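Local atomic coordinates of uronate isomerase (Bacillus halodurans C-125, PDB entry 3HK5), a protein that probably catalyses the zinc-dependent interconversion of aldohexuronates such as D-glucuronate and ketohexuronates such as D-fructuronate, and here has D-arabinaric acid bound. Residues A167-D172 and D210-M215. Sequence-based numbering, arbitrary orientation.
Sequences AALRLD and DWIERM. With RAT (D-arabinaric acid), chain C.
Leu169 overlaps Met215, Trp211 and Ile212 with the two branches of its isobutyl group, and this apolar patch forms the centre of the packing between the short strand 169-170 and the last turns of helix 198-215. Its CD1 lies 3.7 Å from Met215 SD and also meets Trp211 CB, while CD2 faces Ile212 CG1 at 4.3 Å. CG of Leu169 stands anti to the backbone N (chi1 179°), which carries both methyls out to the helix, where the leucine crosses the side chains of Trp211 and Met215 at about a right angle. Trp211 touches Leu169 through its CB, and its indole turns away; Arg214 NH1 lies over the centre of one ring face. Farther along, Ala167 CB fits against the end of the helix, 3.6 Å from Met215 O and 3.9 Å from Met215 CB. No hydrogen bond joins the two segments, and the touching residues are all buried; Trp155 and Asn144 border the Ala167-Met215 end, and Met220 also packs on Leu169.

Arg170 leads the other way, and bends at chi2 (61°) and chi3 (83°) bring its guanidinium beside Asp172 and to the ligand. NH1 forms a salt bridge with Asp172 OD2 (2.9 Å), which lies close to the guanidinium plane although the carboxylate is met from above its own plane. NH2 donates to RAT O1B at 2.7 Å, though the position of NH2 is less certain. Replacing Arg170 by a methionine would probably leave the ligand carboxylate without this positive partner and Asp172 without its salt bridge. One short strand thus backs onto a helix with Leu169 and reaches the ligand with Arg170, an arrangement characteristic of the (beta/alpha)8 barrel of the amidohydrolase superfamily, in which helices pack outside the strands and the active site lies at their C-terminal ends.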
ATOM      1  N   ALA A 167      -0.235 -42.933   1.292  1.00 28.01           N
ATOM      2  CA  ALA A 167       0.517 -41.837   1.874  1.00 27.86           C
ATOM      3  C   ALA A 167       0.445 -40.552   1.061  1.00 27.98           C
ATOM      4  O   ALA A 167       0.267 -40.572  -0.160  1.00 27.74           O
ATOM      5  CB  ALA A 167       1.978 -42.252   2.052  1.00 27.27           C
ATOM      6  N   ALA A 168       0.571 -39.439   1.770  1.00 26.63           N
ATOM      7  CA  ALA A 168       0.589 -38.108   1.183  1.00 27.88           C
ATOM      8  C   ALA A 168       1.632 -37.364   2.022  1.00 28.27           C
ATOM      9  O   ALA A 168       1.516 -37.281   3.251  1.00 28.66           O
ATOM     10  CB  ALA A 168      -0.787 -37.437   1.298  1.00 28.12           C
ATOM     11  N   LEU A 169       2.657 -36.845   1.358  1.00 27.82           N
ATOM     12  CA  LEU A 169       3.742 -36.142   2.033  1.00 28.96           C
ATOM     13  C   LEU A 169       3.377 -34.708   2.413  1.00 30.35           C
ATOM     14  O   LEU A 169       3.368 -33.822   1.558  1.00 32.09           O
ATOM     15  CB  LEU A 169       4.985 -36.155   1.130  1.00 27.22           C
ATOM     16  CG  LEU A 169       6.255 -35.459   1.623  1.00 28.34           C
ATOM     17  CD1 LEU A 169       6.709 -36.056   2.958  1.00 24.96           C
ATOM     18  CD2 LEU A 169       7.334 -35.614   0.573  1.00 29.51           C
ATOM     19  N   ARG A 170       3.073 -34.484   3.694  1.00 30.88           N
ATOM     20  CA  ARG A 170       2.706 -33.155   4.186  1.00 31.47           C
ATOM     21  C   ARG A 170       3.981 -32.363   4.478  1.00 32.43           C
ATOM     22  O   ARG A 170       4.876 -32.851   5.171  1.00 32.04           O
ATOM     23  CB  ARG A 170       1.841 -33.272   5.448  1.00 33.09           C
ATOM     24  CG  ARG A 170       1.441 -31.924   6.055  1.00 35.52           C
ATOM     25  CD  ARG A 170       0.617 -31.067   5.087  1.00 38.96           C
ATOM     26  NE  ARG A 170      -0.786 -31.449   5.118  1.00 39.49           N
ATOM     27  CZ  ARG A 170      -1.764 -30.728   5.667  1.00 38.58           C
ATOM     28  NH1 ARG A 170      -1.515 -29.553   6.232  1.00 36.59           N
ATOM     29  NH2 ARG A 170      -2.997 -31.213   5.685  1.00 32.38           N
ATOM     30  N   LEU A 171       4.053 -31.135   3.971  1.00 30.21           N
ATOM     31  CA  LEU A 171       5.254 -30.323   4.126  1.00 30.51           C
ATOM     32  C   LEU A 171       5.139 -28.963   4.827  1.00 30.99           C
ATOM     33  O   LEU A 171       6.036 -28.124   4.692  1.00 29.85           O
ATOM     34  CB  LEU A 171       5.874 -30.125   2.739  1.00 30.72           C
ATOM     35  CG  LEU A 171       6.192 -31.441   2.011  1.00 30.82           C
ATOM     36  CD1 LEU A 171       6.505 -31.171   0.552  1.00 28.78           C
ATOM     37  CD2 LEU A 171       7.362 -32.144   2.703  1.00 29.47           C
ATOM     38  N   ASP A 172       4.060 -28.740   5.573  1.00 30.09           N
ATOM     39  CA  ASP A 172       3.871 -27.465   6.272  1.00 31.76           C
ATOM     40  C   ASP A 172       5.118 -26.934   7.002  1.00 32.33           C
ATOM     41  O   ASP A 172       5.516 -25.789   6.798  1.00 31.32           O
ATOM     42  CB  ASP A 172       2.707 -27.579   7.264  1.00 32.88           C
ATOM     43  CG  ASP A 172       1.357 -27.725   6.568  1.00 33.03           C
ATOM     44  OD1 ASP A 172       1.340 -28.122   5.383  1.00 33.44           O
ATOM     45  OD2 ASP A 172       0.319 -27.459   7.206  1.00 32.23           O
ATOM     46  N   ASP A 210      13.995 -38.470  -0.792  1.00 37.93           N
ATOM     47  CA  ASP A 210      14.120 -39.574   0.148  1.00 38.50           C
ATOM     48  C   ASP A 210      12.765 -39.986   0.709  1.00 37.58           C
ATOM     49  O   ASP A 210      12.468 -41.175   0.801  1.00 37.56           O
ATOM     50  CB  ASP A 210      15.069 -39.216   1.302  1.00 38.70           C
ATOM     51  CG  ASP A 210      16.528 -39.235   0.884  1.00 38.70           C
ATOM     52  OD1 ASP A 210      16.809 -39.728  -0.228  1.00 37.49           O
ATOM     53  OD2 ASP A 210      17.388 -38.769   1.667  1.00 38.67           O
ATOM     54  N   TRP A 211      11.940 -39.011   1.083  1.00 37.03           N
ATOM     55  CA  TRP A 211      10.637 -39.341   1.642  1.00 36.61           C
ATOM     56  C   TRP A 211       9.642 -39.843   0.615  1.00 35.87           C
ATOM     57  O   TRP A 211       8.766 -40.642   0.935  1.00 36.24           O
ATOM     58  CB  TRP A 211      10.080 -38.160   2.427  1.00 37.36           C
ATOM     59  CG  TRP A 211      10.705 -38.102   3.783  1.00 38.87           C
ATOM     60  CD1 TRP A 211      11.754 -37.321   4.174  1.00 39.67           C
ATOM     61  CD2 TRP A 211      10.374 -38.923   4.906  1.00 39.50           C
ATOM     62  NE1 TRP A 211      12.095 -37.605   5.476  1.00 39.78           N
ATOM     63  CE2 TRP A 211      11.263 -38.585   5.947  1.00 40.25           C
ATOM     64  CE3 TRP A 211       9.408 -39.914   5.133  1.00 39.88           C
ATOM     65  CZ2 TRP A 211      11.218 -39.204   7.201  1.00 41.13           C
ATOM     66  CZ3 TRP A 211       9.364 -40.529   6.378  1.00 40.13           C
ATOM     67  CH2 TRP A 211      10.263 -40.172   7.396  1.00 40.34           C
ATOM     68  N   ILE A 212       9.785 -39.385  -0.622  1.00 36.17           N
ATOM     69  CA  ILE A 212       8.913 -39.845  -1.694  1.00 37.32           C
ATOM     70  C   ILE A 212       9.230 -41.327  -1.879  1.00 38.17           C
ATOM     71  O   ILE A 212       8.340 -42.159  -2.058  1.00 36.53           O
ATOM     72  CB  ILE A 212       9.209 -39.091  -3.009  1.00 37.29           C
ATOM     73  CG1 ILE A 212       8.638 -37.676  -2.921  1.00 39.05           C
ATOM     74  CG2 ILE A 212       8.635 -39.850  -4.200  1.00 37.08           C
ATOM     75  CD1 ILE A 212       9.040 -36.781  -4.067  1.00 39.03           C
ATOM     76  N   GLU A 213      10.517 -41.642  -1.814  1.00 39.54           N
ATOM     77  CA  GLU A 213      10.989 -43.007  -1.976  1.00 41.57           C
ATOM     78  C   GLU A 213      10.481 -43.887  -0.839  1.00 40.89           C
ATOM     79  O   GLU A 213      10.053 -45.018  -1.061  1.00 40.03           O
ATOM     80  CB  GLU A 213      12.519 -43.013  -2.000  1.00 45.61           C
ATOM     81  CG  GLU A 213      13.147 -44.337  -2.379  1.00 51.77           C
ATOM     82  CD  GLU A 213      14.670 -44.280  -2.338  1.00 57.55           C
ATOM     83  OE1 GLU A 213      15.249 -43.334  -2.925  1.00 59.97           O
ATOM     84  OE2 GLU A 213      15.287 -45.178  -1.718  1.00 58.31           O
ATOM     85  N   ARG A 214      10.513 -43.355   0.376  1.00 39.88           N
ATOM     86  CA  ARG A 214      10.074 -44.104   1.540  1.00 39.83           C
ATOM     87  C   ARG A 214       8.550 -44.237   1.654  1.00 38.22           C
ATOM     88  O   ARG A 214       8.056 -45.303   2.000  1.00 37.43           O
ATOM     89  CB  ARG A 214      10.645 -43.460   2.813  1.00 43.19           C
ATOM     90  CG  ARG A 214      10.522 -44.329   4.059  1.00 46.91           C
ATOM     91  CD  ARG A 214      11.214 -43.713   5.281  1.00 49.94           C
ATOM     92  NE  ARG A 214      12.658 -43.536   5.114  1.00 51.96           N
ATOM     93  CZ  ARG A 214      13.245 -42.389   4.773  1.00 54.15           C
ATOM     94  NH1 ARG A 214      12.515 -41.300   4.555  1.00 55.19           N
ATOM     95  NH2 ARG A 214      14.567 -42.323   4.663  1.00 53.49           N
ATOM     96  N   MET A 215       7.811 -43.167   1.362  1.00 36.76           N
ATOM     97  CA  MET A 215       6.347 -43.191   1.464  1.00 35.92           C
ATOM     98  C   MET A 215       5.589 -43.563   0.185  1.00 35.31           C
ATOM     99  O   MET A 215       4.492 -44.117   0.258  1.00 35.42           O
ATOM    100  CB  MET A 215       5.809 -41.820   1.899  1.00 33.57           C
ATOM    101  CG  MET A 215       6.259 -41.292   3.245  1.00 31.90           C
ATOM    102  SD  MET A 215       5.624 -39.591   3.485  1.00 23.40           S
ATOM    103  CE  MET A 215       5.714 -39.489   5.234  1.00 30.08           C
TER
HETATM  104  O1A RAT C 428      -4.636 -28.400   7.585  1.00 33.23           O
HETATM  105  C1  RAT C 428      -5.461 -29.340   7.450  1.00 30.71           C
HETATM  106  O1B RAT C 428      -5.272 -30.386   6.792  1.00 26.99           O
HETATM  107  C2  RAT C 428      -6.812 -29.188   8.149  1.00 32.83           C
HETATM  108  O2  RAT C 428      -7.767 -30.065   7.515  1.00 28.06           O
HETATM  109  C3  RAT C 428      -6.711 -29.513   9.657  1.00 34.05           C
HETATM  110  O3  RAT C 428      -6.487 -30.920   9.841  1.00 36.87           O
HETATM  111  C4  RAT C 428      -7.977 -29.099  10.465  1.00 34.83           C
HETATM  112  O4  RAT C 428      -7.679 -29.021  11.859  1.00 33.04           O
HETATM  113  C5  RAT C 428      -9.157 -30.082  10.283  1.00 36.89           C
HETATM  114  O5A RAT C 428      -9.468 -30.813  11.243  1.00 38.97           O
HETATM  115  O5B RAT C 428      -9.739 -30.075   9.159  1.00 38.40           O